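Local coordinates for protein PHOX (Pseudomonas fluorescens, PDB 4A9V) that probably hydrolyses phosphate monoesters as a beta-propeller alkaline phosphatase, using a cofactor of two oxo-bridged iron ions and calcium ions, at residues A[387-392]-A[396-401]; A[296-301]-A[430-435]; A[275-280]-A[285-290]; A[448-453]-A[519-524]. All coordinates share one frame; numbering follows the deposited sequence.

Overall arrangement
All four contacts are buried, but they differ in chemistry. Contacts 1 and 3 are antiparallel hairpins held by backbone hydrogen bonds. Contacts 2 and 4 join distant parts of the chain through a few apolar side chains. Contact 1 carries a ligand of the iron-calcium cofactor. Contact 3 carries a modelled lithium ion of doubtful geometry near its turn, away from that cofactor. Strand 428-434 of contact 2 pairs with strand 398-402 of contact 1, and strand 296-303 pairs with strand 284-290 of contact 3. I389 also packs on Y288, so contacts 1 and 3 touch directly. Contact 4 lies farthest from the chain's centre and links strand 443-451 to another sheet.

Contact 1 (A[387-392]-A[396-401]). With CA (calcium ion), chain R; CA (calcium ion), chain Q; FEO (mu-oxo-diiron), chain S.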
loop_
_atom_site.group_PDB
_atom_site.type_symbol
_atom_site.label_atom_id
_atom_site.label_comp_id
_atom_site.label_asym_id
_atom_site.label_seq_id
_atom_site.Cartn_x
_atom_site.Cartn_y
_atom_site.Cartn_z
ATOM N N GLU A 387 1.187 3.728 7.125
ATOM C CA GLU A 387 0.772 3.274 5.808
ATOM C C GLU A 387 1.727 3.852 4.763
ATOM O O GLU A 387 2.911 3.529 4.804
ATOM C CB GLU A 387 -0.727 3.489 5.576
ATOM C CG GLU A 387 -1.548 2.545 6.455
ATOM C CD GLU A 387 -2.996 2.387 6.015
ATOM O OE1 GLU A 387 -3.801 3.284 6.338
ATOM O OE2 GLU A 387 -3.351 1.356 5.382
ATOM N N TRP A 388 1.263 4.647 3.807
ATOM C CA TRP A 388 2.141 5.005 2.693
ATOM C C TRP A 388 3.208 6.005 3.082
ATOM O O TRP A 388 2.977 6.929 3.866
ATOM C CB TRP A 388 1.348 5.595 1.537
ATOM C CG TRP A 388 0.463 4.617 0.825
ATOM C CD1 TRP A 388 -0.461 3.739 1.373
ATOM C CD2 TRP A 388 0.202 4.604 -0.606
ATOM N NE1 TRP A 388 -1.232 3.178 0.391
ATOM C CE2 TRP A 388 -0.914 3.698 -0.813
ATOM C CE3 TRP A 388 0.702 5.313 -1.689
ATOM C CZ2 TRP A 388 -1.462 3.486 -2.066
ATOM C CZ3 TRP A 388 0.118 5.110 -2.942
ATOM C CH2 TRP A 388 -0.940 4.223 -3.119
ATOM N N ILE A 389 4.350 5.887 2.403
ATOM C CA ILE A 389 5.457 6.829 2.499
ATOM C C ILE A 389 5.757 7.378 1.109
ATOM O O ILE A 389 5.741 6.628 0.119
ATOM C CB ILE A 389 6.704 6.129 3.085
ATOM C CG1 ILE A 389 6.386 5.596 4.485
ATOM C CG2 ILE A 389 7.885 7.089 3.130
ATOM C CD1 ILE A 389 7.458 4.705 5.080
ATOM N N VAL A 390 6.054 8.677 1.033
ATOM C CA VAL A 390 6.501 9.278 -0.221
ATOM C C VAL A 390 7.668 10.217 0.061
ATOM O O VAL A 390 7.828 10.723 1.173
ATOM C CB VAL A 390 5.372 10.057 -0.950
ATOM C CG1 VAL A 390 4.300 9.102 -1.452
ATOM C CG2 VAL A 390 4.789 11.144 -0.056
ATOM N N VAL A 391 8.449 10.466 -0.976
ATOM C CA VAL A 391 9.618 11.323 -0.909
ATOM C C VAL A 391 9.394 12.493 -1.874
ATOM O O VAL A 391 9.139 12.283 -3.060
ATOM C CB VAL A 391 10.883 10.534 -1.324
ATOM C CG1 VAL A 391 12.103 11.439 -1.297
ATOM C CG2 VAL A 391 11.090 9.328 -0.413
ATOM N N SER A 392 9.491 13.725 -1.393
ATOM C CA SER A 392 9.288 14.871 -2.275
ATOM C C SER A 392 10.319 14.867 -3.392
ATOM O O SER A 392 11.512 14.843 -3.122
ATOM C CB SER A 392 9.424 16.169 -1.504
ATOM O OG SER A 392 9.505 17.251 -2.406
ATOM N N GLY A 396 13.219 16.292 -1.203
ATOM C CA GLY A 396 13.632 15.035 -0.606
ATOM C C GLY A 396 13.057 14.702 0.755
ATOM O O GLY A 396 13.367 13.652 1.307
ATOM N N GLN A 397 12.175 15.560 1.268
ATOM C CA GLN A 397 11.551 15.307 2.561
ATOM C C GLN A 397 10.541 14.172 2.460
ATOM O O GLN A 397 9.924 13.954 1.410
ATOM C CB GLN A 397 10.899 16.576 3.114
ATOM C CG GLN A 397 11.907 17.652 3.503
ATOM C CD GLN A 397 11.333 18.699 4.440
ATOM O OE1 GLN A 397 11.187 18.463 5.636
ATOM N NE2 GLN A 397 10.896 19.814 3.876
ATOM N N VAL A 398 10.442 13.401 3.533
ATOM C CA VAL A 398 9.747 12.128 3.488
ATOM C C VAL A 398 8.474 12.259 4.333
ATOM O O VAL A 398 8.503 12.842 5.416
ATOM C CB VAL A 398 10.651 11.009 4.054
ATOM C CG1 VAL A 398 10.012 9.652 3.854
ATOM C CG2 VAL A 398 12.020 11.058 3.389
ATOM N N TYR A 399 7.363 11.729 3.820
ATOM C CA TYR A 399 6.050 11.853 4.453
ATOM C C TYR A 399 5.463 10.463 4.626
ATOM O O TYR A 399 5.572 9.627 3.725
ATOM C CB TYR A 399 5.109 12.683 3.572
ATOM C CG TYR A 399 5.559 14.107 3.350
ATOM C CD1 TYR A 399 6.648 14.397 2.536
ATOM C CD2 TYR A 399 4.883 15.167 3.932
ATOM C CE1 TYR A 399 7.106 15.693 2.386
ATOM C CE2 TYR A 399 5.307 16.466 3.758
ATOM C CZ TYR A 399 6.419 16.732 2.989
ATOM O OH TYR A 399 6.858 18.026 2.886
ATOM N N CYS A 400 4.848 10.213 5.780
ATOM C CA CYS A 400 4.304 8.907 6.116
ATOM C C CYS A 400 2.965 9.112 6.812
ATOM O O CYS A 400 2.881 9.836 7.807
ATOM C CB CYS A 400 5.260 8.192 7.079
ATOM S SG CYS A 400 4.752 6.531 7.576
ATOM N N THR A 401 1.925 8.446 6.327
ATOM C CA THR A 401 0.665 8.468 7.051
ATOM C C THR A 401 0.725 7.524 8.250
ATOM O O THR A 401 1.329 6.445 8.194
ATOM C CB THR A 401 -0.516 8.103 6.142
ATOM O OG1 THR A 401 -0.245 6.855 5.506
ATOM C CG2 THR A 401 -0.755 9.179 5.101
HETATM CA CA CA R . -5.821 1.917 5.658
HETATM CA CA CA Q . -3.879 1.227 2.624
HETATM FE FE1 FEO S . -3.670 -2.427 2.574
HETATM FE FE2 FEO S . -2.531 -0.652 5.334
HETATM O O FEO S . -3.681 -0.913 3.806
HETATM O O HOH W 1 -2.886 0.845 0.348
HETATM O O HOH W 2 -4.862 -1.106 1.351
HETATM O O HOH W 3 -5.419 2.251 0.958
HETATM O O HOH W 4 -6.187 0.419 3.587
HETATM O O HOH W 5 -6.207 -0.403 6.108
#
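Backbone hydrogen bonds tie strand 387-391 to strand 398-401 as a beta hairpin. V390 and Y399 bond to each other twice, and each N-O distance, V390 N to Y399 O and Y399 N to V390 O, is 2.9 Å. T401 faces two residues: its O accepts from E387 N and its N donates to W388 O. At the turn, S392 takes part twice, giving its N to Q397 O and accepting G396 N on its own O. G396 has a positive phi of 75°, a turn conformation that glycine adopts readily.

Apolar contacts line the face of I389, V391, V398 and C400. I389 CG2 is pressed tightly against V398 CG1 at 3.4 Å. With chi1 at -60°, I389 CG1 swings beside its backbone N and meets C400 SG at 3.6 Å. Cutting I389 back to alanine removes both branches, and would probably leave V398 CG1 and C400 SG without this partner and open a gap against Y288.

Metal bonds fill the other end. E387 OE2 binds one iron at 2.2 Å and both calcium ions, while OE1 binds the chain R calcium at 2.5 Å. W388 NE1 donates at 2.9 Å to water 1, which lies in the indole plane at its edge. E273 and D479 share these metals with E387. The hairpin thus sets one bridging carboxylate, and W388 probably helps to position a calcium-bound water.

Contact 2 (A[296-301]-A[430-435]); sequences EFIYKF and LRWRTD
The backbones of I298 and L430 stay well apart, with their CA atoms 11.1 Å from each other, so the two strands face one another through side chains and do not pair. I298 is the centre of the contact, and its two branches reach different partners. Its CD1 lies 4.0 Å from L430 CD2. Its CG2, anti to the backbone N, lies 3.9 Å from W432 CH2. W432 and I298 approach from opposite directions. The indole gets there with CG between its own backbone N and carbonyl carbon (chi1 60°), which sends the six-membered ring toward I298.

A polar link lies beside this apolar patch. Water 6 accepts from K300 NZ at 3.0 Å and donates to T434 OG1 at 2.8 Å. K300 NZ also bonds to H439 O, and T434 OG1 to D438 O, so both groups have a second partner.

The contact joins two non-adjacent strands of the same sheet, 296-303 and 428-434, whose segments are 129 residues apart in the chain. I298 and W432 both rest on C400 of strand 398-402, and I298 and L430 both touch F329 of strand 322-329. The residues flanking I298, F297 and Y299, pack on A375 of helix 371-377.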
loop_
_atom_site.group_PDB
_atom_site.type_symbol
_atom_site.label_atom_id
_atom_site.label_comp_id
_atom_site.label_asym_id
_atom_site.label_seq_id
_atom_site.Cartn_x
_atom_site.Cartn_y
_atom_site.Cartn_z
ATOM N N GLU A 296 3.331 -0.991 15.411
ATOM C CA GLU A 296 4.487 -1.504 14.668
ATOM C C GLU A 296 5.300 -0.345 14.063
ATOM O O GLU A 296 5.141 0.814 14.469
ATOM C CB GLU A 296 4.051 -2.537 13.624
ATOM C CG GLU A 296 3.513 -3.826 14.234
ATOM C CD GLU A 296 4.542 -4.707 14.937
ATOM O OE1 GLU A 296 5.765 -4.458 14.883
ATOM O OE2 GLU A 296 4.108 -5.733 15.499
ATOM N N PHE A 297 6.290 -0.672 13.234
ATOM C CA PHE A 297 7.420 0.214 13.006
ATOM C C PHE A 297 7.536 0.730 11.566
ATOM O O PHE A 297 6.856 0.264 10.640
ATOM C CB PHE A 297 8.721 -0.487 13.394
ATOM C CG PHE A 297 8.687 -1.124 14.761
ATOM C CD1 PHE A 297 8.278 -0.396 15.866
ATOM C CD2 PHE A 297 9.111 -2.435 14.950
ATOM C CE1 PHE A 297 8.322 -0.949 17.132
ATOM C CE2 PHE A 297 9.111 -3.007 16.214
ATOM C CZ PHE A 297 8.700 -2.265 17.302
ATOM N N ILE A 298 8.441 1.694 11.399
ATOM C CA ILE A 298 8.862 2.216 10.100
ATOM C C ILE A 298 10.306 1.788 9.839
ATOM O O ILE A 298 11.166 1.894 10.713
ATOM C CB ILE A 298 8.753 3.755 10.077
ATOM C CG1 ILE A 298 7.288 4.179 10.227
ATOM C CG2 ILE A 298 9.355 4.321 8.796
ATOM C CD1 ILE A 298 7.095 5.645 10.543
ATOM N N TYR A 299 10.549 1.314 8.620
ATOM C CA TYR A 299 11.815 0.702 8.215
ATOM C C TYR A 299 12.440 1.447 7.027
ATOM O O TYR A 299 11.777 2.211 6.321
ATOM C CB TYR A 299 11.610 -0.771 7.834
ATOM C CG TYR A 299 11.102 -1.648 8.954
ATOM C CD1 TYR A 299 9.751 -1.668 9.295
ATOM C CD2 TYR A 299 11.950 -2.531 9.611
ATOM C CE1 TYR A 299 9.278 -2.500 10.297
ATOM C CE2 TYR A 299 11.477 -3.386 10.591
ATOM C CZ TYR A 299 10.150 -3.362 10.936
ATOM O OH TYR A 299 9.716 -4.227 11.914
ATOM N N LYS A 300 13.715 1.168 6.778
ATOM C CA LYS A 300 14.478 1.786 5.695
ATOM C C LYS A 300 15.535 0.789 5.234
ATOM O O LYS A 300 16.353 0.343 6.030
ATOM C CB LYS A 300 15.147 3.063 6.203
ATOM C CG LYS A 300 16.078 3.756 5.231
ATOM C CD LYS A 300 16.905 4.783 5.996
ATOM C CE LYS A 300 17.814 5.614 5.109
ATOM N NZ LYS A 300 18.664 6.512 5.940
ATOM N N PHE A 301 15.542 0.483 3.946
ATOM C CA PHE A 301 16.580 -0.354 3.361
ATOM C C PHE A 301 17.505 0.520 2.529
ATOM O O PHE A 301 17.047 1.383 1.781
ATOM C CB PHE A 301 15.952 -1.424 2.468
ATOM C CG PHE A 301 16.963 -2.274 1.745
ATOM C CD1 PHE A 301 17.601 -3.323 2.387
ATOM C CD2 PHE A 301 17.291 -2.005 0.427
ATOM C CE1 PHE A 301 18.561 -4.071 1.730
ATOM C CE2 PHE A 301 18.212 -2.784 -0.245
ATOM C CZ PHE A 301 18.849 -3.821 0.407
ATOM N N LEU A 430 3.205 12.243 9.301
ATOM C CA LEU A 430 4.542 12.447 9.812
ATOM C C LEU A 430 5.491 12.809 8.668
ATOM O O LEU A 430 5.399 12.238 7.585
ATOM C CB LEU A 430 4.983 11.139 10.468
ATOM C CG LEU A 430 6.441 10.960 10.867
ATOM C CD1 LEU A 430 6.848 11.935 11.957
ATOM C CD2 LEU A 430 6.654 9.528 11.319
ATOM N N ARG A 431 6.356 13.794 8.894
ATOM C CA ARG A 431 7.381 14.185 7.938
ATOM C C ARG A 431 8.744 14.046 8.587
ATOM O O ARG A 431 8.905 14.376 9.763
ATOM C CB ARG A 431 7.149 15.636 7.493
ATOM C CG ARG A 431 8.291 16.247 6.704
ATOM C CD ARG A 431 7.882 17.525 5.992
ATOM N NE ARG A 431 7.380 18.532 6.917
ATOM C CZ ARG A 431 6.729 19.631 6.545
ATOM N NH1 ARG A 431 6.545 19.897 5.259
ATOM N NH2 ARG A 431 6.245 20.451 7.465
ATOM N N TRP A 432 9.749 13.651 7.809
ATOM C CA TRP A 432 11.126 13.798 8.256
ATOM C C TRP A 432 12.024 14.314 7.172
ATOM O O TRP A 432 11.770 14.160 5.973
ATOM C CB TRP A 432 11.705 12.525 8.896
ATOM C CG TRP A 432 11.756 11.303 8.015
ATOM C CD1 TRP A 432 12.807 10.852 7.225
ATOM C CD2 TRP A 432 10.755 10.246 7.951
ATOM N NE1 TRP A 432 12.516 9.625 6.683
ATOM C CE2 TRP A 432 11.294 9.205 7.087
ATOM C CE3 TRP A 432 9.523 10.055 8.536
ATOM C CZ2 TRP A 432 10.598 8.029 6.833
ATOM C CZ3 TRP A 432 8.820 8.887 8.258
ATOM C CH2 TRP A 432 9.332 7.911 7.405
ATOM N N ARG A 433 13.085 14.971 7.619
ATOM C CA ARG A 433 14.139 15.498 6.765
ATOM C C ARG A 433 15.461 14.852 7.162
ATOM O O ARG A 433 15.963 15.039 8.275
ATOM C CB ARG A 433 14.240 17.009 6.902
ATOM C CG ARG A 433 15.306 17.607 6.005
ATOM C CD ARG A 433 15.326 19.111 6.109
ATOM N NE ARG A 433 16.304 19.684 5.200
ATOM C CZ ARG A 433 16.493 20.985 5.033
ATOM N NH1 ARG A 433 15.759 21.857 5.708
ATOM N NH2 ARG A 433 17.376 21.407 4.145
ATOM N N THR A 434 15.966 14.005 6.280
ATOM C CA THR A 434 17.189 13.274 6.533
ATOM C C THR A 434 18.375 14.237 6.671
ATOM O O THR A 434 18.460 15.247 5.970
ATOM C CB THR A 434 17.411 12.237 5.411
ATOM O OG1 THR A 434 18.392 11.276 5.815
ATOM C CG2 THR A 434 17.802 12.898 4.097
ATOM N N ASP A 435 19.279 13.946 7.602
ATOM C CA ASP A 435 20.371 14.871 7.877
ATOM C C ASP A 435 21.205 15.115 6.620
ATOM O O ASP A 435 21.466 14.196 5.832
ATOM C CB ASP A 435 21.256 14.360 9.015
ATOM C CG ASP A 435 22.268 15.394 9.481
ATOM O OD1 ASP A 435 21.882 16.563 9.692
ATOM O OD2 ASP A 435 23.449 15.030 9.673
HETATM O O HOH W 6 16.938 8.883 6.270
#

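Contact 3 (A[275-280]-A[285-290]); sequences AALAET and AVVYMG. With LI (lithium ion), chain C.
This contact is a beta hairpin, strand 276-279 running antiparallel to strand 285-290, in the beta-propeller fold. Two hydrogen-bonded pairs hold it. A276 and Y288 bond both ways, and A276 N to Y288 O is nearly straight, 2.9 Å at 176°. A278 and V286 also bond both ways. There the A278 N to V286 O bond is 2.8 Å, whereas V286 N meets A278 O from above the carbonyl plane, 50° out of it.

On one face, V287 spreads its two methyls over both neighbours. Its CG1, anti to the backbone N, lies 3.6 Å from A275 CB, and its CG2 lies 4.1 Å from L277 CD1. L277 and V287 point the same way, side by side. A275 and L277 also touch L190 of strand 189-193.

Near the turn, E279 extends its carboxylate to a lithium ion. Both of its oxygens are ligands, but the ion sits too close to CD, so this geometry is doubtful. Water 7 binds the same ion and donates to T280 O at 2.8 Å. E279 OE2 also bonds to H309.

On the other face, A276, A278, V286 and Y288 gather. T280 CG2 meets V286 CG2 at 3.5 Å. Y288 OH bonds to H439 ND1, and its ring meets W432 edge-to-face. V286 CG1 sits 3.8 Å above one face of the Y288 ring, offset toward its rim.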
loop_
_atom_site.group_PDB
_atom_site.type_symbol
_atom_site.label_atom_id
_atom_site.label_comp_id
_atom_site.label_asym_id
_atom_site.label_seq_id
_atom_site.Cartn_x
_atom_site.Cartn_y
_atom_site.Cartn_z
ATOM N N ALA A 275 6.546 1.045 -0.665
ATOM C CA ALA A 275 7.996 1.012 -0.750
ATOM C C ALA A 275 8.447 2.265 -1.495
ATOM O O ALA A 275 8.251 2.390 -2.698
ATOM C CB ALA A 275 8.448 -0.245 -1.479
ATOM N N ALA A 276 8.913 3.252 -0.741
ATOM C CA ALA A 276 9.205 4.580 -1.275
ATOM C C ALA A 276 10.674 4.682 -1.652
ATOM O O ALA A 276 11.545 4.578 -0.791
ATOM C CB ALA A 276 8.860 5.648 -0.248
ATOM N N LEU A 277 10.948 4.881 -2.938
ATOM C CA LEU A 277 12.323 4.919 -3.436
ATOM C C LEU A 277 12.960 6.288 -3.240
ATOM O O LEU A 277 12.363 7.315 -3.552
ATOM C CB LEU A 277 12.357 4.548 -4.919
ATOM C CG LEU A 277 12.614 3.077 -5.240
ATOM C CD1 LEU A 277 14.047 2.675 -4.939
ATOM C CD2 LEU A 277 11.628 2.169 -4.533
ATOM N N ALA A 278 14.236 6.266 -2.880
ATOM C CA ALA A 278 15.086 7.441 -2.876
ATOM C C ALA A 278 16.501 6.976 -3.210
ATOM O O ALA A 278 16.725 5.802 -3.506
ATOM C CB ALA A 278 15.034 8.125 -1.509
ATOM N N GLU A 279 17.451 7.892 -3.140
ATOM C CA GLU A 279 18.820 7.583 -3.502
ATOM C C GLU A 279 19.730 8.339 -2.549
ATOM O O GLU A 279 19.489 9.506 -2.251
ATOM C CB GLU A 279 19.073 8.012 -4.954
ATOM C CG GLU A 279 20.428 7.619 -5.537
ATOM C CD GLU A 279 20.567 7.912 -7.034
ATOM O OE1 GLU A 279 19.607 8.376 -7.682
ATOM O OE2 GLU A 279 21.628 7.581 -7.603
ATOM N N THR A 280 20.767 7.669 -2.048
ATOM C CA THR A 280 21.781 8.354 -1.245
ATOM C C THR A 280 22.587 9.325 -2.110
ATOM O O THR A 280 22.587 9.232 -3.340
ATOM C CB THR A 280 22.763 7.363 -0.601
ATOM O OG1 THR A 280 23.569 6.784 -1.625
ATOM C CG2 THR A 280 22.045 6.283 0.181
ATOM N N ALA A 285 20.539 2.837 -3.641
ATOM C CA ALA A 285 19.087 2.843 -3.517
ATOM C C ALA A 285 18.661 2.854 -2.058
ATOM O O ALA A 285 19.257 2.180 -1.218
ATOM C CB ALA A 285 18.493 1.637 -4.229
ATOM N N VAL A 286 17.592 3.591 -1.793
ATOM C CA VAL A 286 16.965 3.647 -0.481
ATOM C C VAL A 286 15.484 3.329 -0.658
ATOM O O VAL A 286 14.841 3.815 -1.589
ATOM C CB VAL A 286 17.141 5.051 0.144
ATOM C CG1 VAL A 286 16.442 5.150 1.490
ATOM C CG2 VAL A 286 18.622 5.389 0.268
ATOM N N VAL A 287 14.971 2.477 0.221
ATOM C CA VAL A 287 13.555 2.115 0.200
ATOM C C VAL A 287 12.968 2.292 1.598
ATOM O O VAL A 287 13.338 1.572 2.522
ATOM C CB VAL A 287 13.340 0.660 -0.263
ATOM C CG1 VAL A 287 11.854 0.396 -0.449
ATOM C CG2 VAL A 287 14.127 0.357 -1.533
ATOM N N TYR A 288 12.112 3.296 1.774
ATOM C CA TYR A 288 11.407 3.495 3.048
ATOM C C TYR A 288 10.115 2.677 3.058
ATOM O O TYR A 288 9.405 2.620 2.051
ATOM C CB TYR A 288 11.070 4.979 3.259
ATOM C CG TYR A 288 12.270 5.886 3.394
ATOM C CD1 TYR A 288 12.958 5.974 4.590
ATOM C CD2 TYR A 288 12.648 6.727 2.360
ATOM C CE1 TYR A 288 14.022 6.847 4.739
ATOM C CE2 TYR A 288 13.714 7.602 2.493
ATOM C CZ TYR A 288 14.385 7.676 3.699
ATOM O OH TYR A 288 15.445 8.543 3.863
ATOM N N MET A 289 9.810 2.041 4.188
ATOM C CA MET A 289 8.740 1.052 4.263
ATOM C C MET A 289 8.008 1.128 5.599
ATOM O O MET A 289 8.626 0.989 6.652
ATOM C CB MET A 289 9.321 -0.354 4.119
ATOM C CG MET A 289 9.915 -0.633 2.753
ATOM S SD MET A 289 10.725 -2.241 2.658
ATOM C CE MET A 289 12.193 -1.926 3.641
ATOM N N GLY A 290 6.681 1.137 5.547
ATOM C CA GLY A 290 5.857 1.047 6.745
ATOM C C GLY A 290 5.313 -0.356 6.953
ATOM O O GLY A 290 5.067 -1.088 5.992
HETATM LI LI LI C . 21.061 9.440 -7.050
HETATM O O HOH W 7 21.664 11.139 -5.232
HETATM O O HOH W 8 22.341 9.972 -9.138
#

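Contact 4 (A[448-453]-A[519-524])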
loop_
_atom_site.group_PDB
_atom_site.type_symbol
_atom_site.label_atom_id
_atom_site.label_comp_id
_atom_site.label_asym_id
_atom_site.label_seq_id
_atom_site.Cartn_x
_atom_site.Cartn_y
_atom_site.Cartn_z
ATOM N N LEU A 448 5.106 16.706 12.729
ATOM C CA LEU A 448 3.781 16.290 12.253
ATOM C C LEU A 448 3.222 17.341 11.298
ATOM O O LEU A 448 2.782 18.422 11.697
ATOM C CB LEU A 448 2.814 16.012 13.391
ATOM C CG LEU A 448 3.129 14.759 14.221
ATOM C CD1 LEU A 448 2.021 14.488 15.230
ATOM C CD2 LEU A 448 3.373 13.526 13.360
ATOM N N PHE A 449 3.245 17.000 10.014
ATOM C CA PHE A 449 2.751 17.872 8.957
ATOM C C PHE A 449 1.264 18.190 9.124
ATOM O O PHE A 449 0.840 19.311 8.866
ATOM C CB PHE A 449 3.009 17.213 7.593
ATOM C CG PHE A 449 2.473 17.994 6.435
ATOM C CD1 PHE A 449 3.039 19.205 6.081
ATOM C CD2 PHE A 449 1.347 17.571 5.753
ATOM C CE1 PHE A 449 2.490 19.985 5.084
ATOM C CE2 PHE A 449 0.830 18.318 4.711
ATOM C CZ PHE A 449 1.384 19.545 4.397
ATOM N N VAL A 450 0.474 17.214 9.557
ATOM C CA VAL A 450 -0.911 17.476 9.925
ATOM C C VAL A 450 -1.330 16.468 10.981
ATOM O O VAL A 450 -0.841 15.339 11.001
ATOM C CB VAL A 450 -1.852 17.439 8.694
ATOM C CG1 VAL A 450 -1.971 16.040 8.128
ATOM C CG2 VAL A 450 -3.227 17.995 9.055
ATOM N N VAL A 451 -2.193 16.900 11.891
ATOM C CA VAL A 451 -2.878 16.011 12.813
ATOM C C VAL A 451 -4.364 16.067 12.485
ATOM O O VAL A 451 -4.986 17.120 12.617
ATOM C CB VAL A 451 -2.637 16.414 14.280
ATOM C CG1 VAL A 451 -3.291 15.400 15.206
ATOM C CG2 VAL A 451 -1.145 16.530 14.568
ATOM N N ALA A 452 -4.891 15.002 11.887
ATOM C CA ALA A 452 -6.282 15.012 11.474
ATOM C C ALA A 452 -7.190 15.094 12.692
ATOM O O ALA A 452 -6.833 14.660 13.785
ATOM C CB ALA A 452 -6.597 13.777 10.644
ATOM N N GLY A 453 -8.371 15.660 12.494
ATOM C CA GLY A 453 -9.335 15.772 13.569
ATOM C C GLY A 453 -10.650 16.319 13.069
ATOM O O GLY A 453 -10.834 16.547 11.872
ATOM N N GLY A 519 1.445 24.120 4.569
ATOM C CA GLY A 519 0.568 23.266 5.341
ATOM C C GLY A 519 -0.878 23.259 4.884
ATOM O O GLY A 519 -1.676 22.498 5.420
ATOM N N GLU A 520 -1.223 24.100 3.909
ATOM C CA GLU A 520 -2.610 24.202 3.477
ATOM C C GLU A 520 -3.075 22.898 2.830
ATOM O O GLU A 520 -2.360 22.315 2.007
ATOM C CB GLU A 520 -2.792 25.367 2.500
ATOM C CG GLU A 520 -4.247 25.598 2.130
ATOM C CD GLU A 520 -4.477 26.780 1.207
ATOM O OE1 GLU A 520 -3.498 27.428 0.772
ATOM O OE2 GLU A 520 -5.654 27.005 0.852
ATOM N N ILE A 521 -4.308 22.500 3.136
ATOM C CA ILE A 521 -4.929 21.294 2.594
ATOM C C ILE A 521 -6.300 21.643 2.019
ATOM O O ILE A 521 -7.097 22.314 2.684
ATOM C CB ILE A 521 -5.095 20.220 3.692
ATOM C CG1 ILE A 521 -3.725 19.824 4.249
ATOM C CG2 ILE A 521 -5.819 19.005 3.140
ATOM C CD1 ILE A 521 -3.778 19.054 5.555
ATOM N N ARG A 522 -6.562 21.203 0.789
ATOM C CA ARG A 522 -7.865 21.371 0.144
ATOM C C ARG A 522 -8.413 20.021 -0.304
ATOM O O ARG A 522 -7.683 19.192 -0.846
ATOM C CB ARG A 522 -7.751 22.309 -1.062
ATOM C CG ARG A 522 -7.319 23.716 -0.697
ATOM C CD ARG A 522 -7.318 24.639 -1.898
ATOM N NE ARG A 522 -6.749 25.919 -1.517
ATOM C CZ ARG A 522 -6.683 26.981 -2.301
ATOM N NH1 ARG A 522 -7.157 26.931 -3.531
ATOM N NH2 ARG A 522 -6.090 28.075 -1.858
ATOM N N ARG A 523 -9.709 19.804 -0.116
ATOM C CA ARG A 523 -10.358 18.586 -0.590
ATOM C C ARG A 523 -10.554 18.650 -2.097
ATOM O O ARG A 523 -11.052 19.652 -2.623
ATOM C CB ARG A 523 -11.703 18.377 0.111
ATOM C CG ARG A 523 -12.300 17.006 -0.144
ATOM C CD ARG A 523 -13.643 16.813 0.545
ATOM N NE ARG A 523 -13.535 16.866 2.000
ATOM C CZ ARG A 523 -13.946 17.878 2.758
ATOM N NH1 ARG A 523 -14.495 18.961 2.223
ATOM N NH2 ARG A 523 -13.876 17.780 4.077
ATOM N N PHE A 524 -10.150 17.583 -2.784
ATOM C CA PHE A 524 -10.141 17.539 -4.246
ATOM C C PHE A 524 -11.204 16.596 -4.819
ATOM O O PHE A 524 -11.809 16.918 -5.839
ATOM C CB PHE A 524 -8.748 17.133 -4.745
ATOM C CG PHE A 524 -8.658 16.966 -6.235
ATOM C CD1 PHE A 524 -8.495 18.059 -7.064
ATOM C CD2 PHE A 524 -8.698 15.706 -6.806
ATOM C CE1 PHE A 524 -8.437 17.898 -8.437
ATOM C CE2 PHE A 524 -8.604 15.539 -8.174
ATOM C CZ PHE A 524 -8.448 16.636 -8.991
#
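With chi1 at 177°, the F449 ring is carried away from its own backbone N and out to G519. Its CE1 lies 3.8 Å from G519 CA, and CZ is almost as near. V450 likewise has a branch in the anti position: with CG1 at a chi1 of 68°, CG2 is the methyl that reaches I521. I521 answers with an extended chain (chi2 165°), and its CD1 comes to 3.7 Å from V450 CG2. The contact between the segments is thus apolar. At its backbone angles, a side chain at G519 would collide with the preceding carbonyl oxygen.

Beside the contact, R522 grips E520 side-on in a salt bridge. NE lies 2.8 Å and NH2 2.9 Å from E520 OE2, both reaching that oxygen from the same face of the carboxylate. The oxygen lies in the guanidinium plane.

N468 spans both segments, since its ND2 bonds to F449 O and to G519 O. I521 packs in turn on L512 and A514 of strand 510-514. The strand bends at F449: F449 and V450 both face I429 of strand 428-434, which is a classic beta bulge. The contact joins strand 443-451 to strand 521-526, members of two separate sheets of this beta-propeller protein.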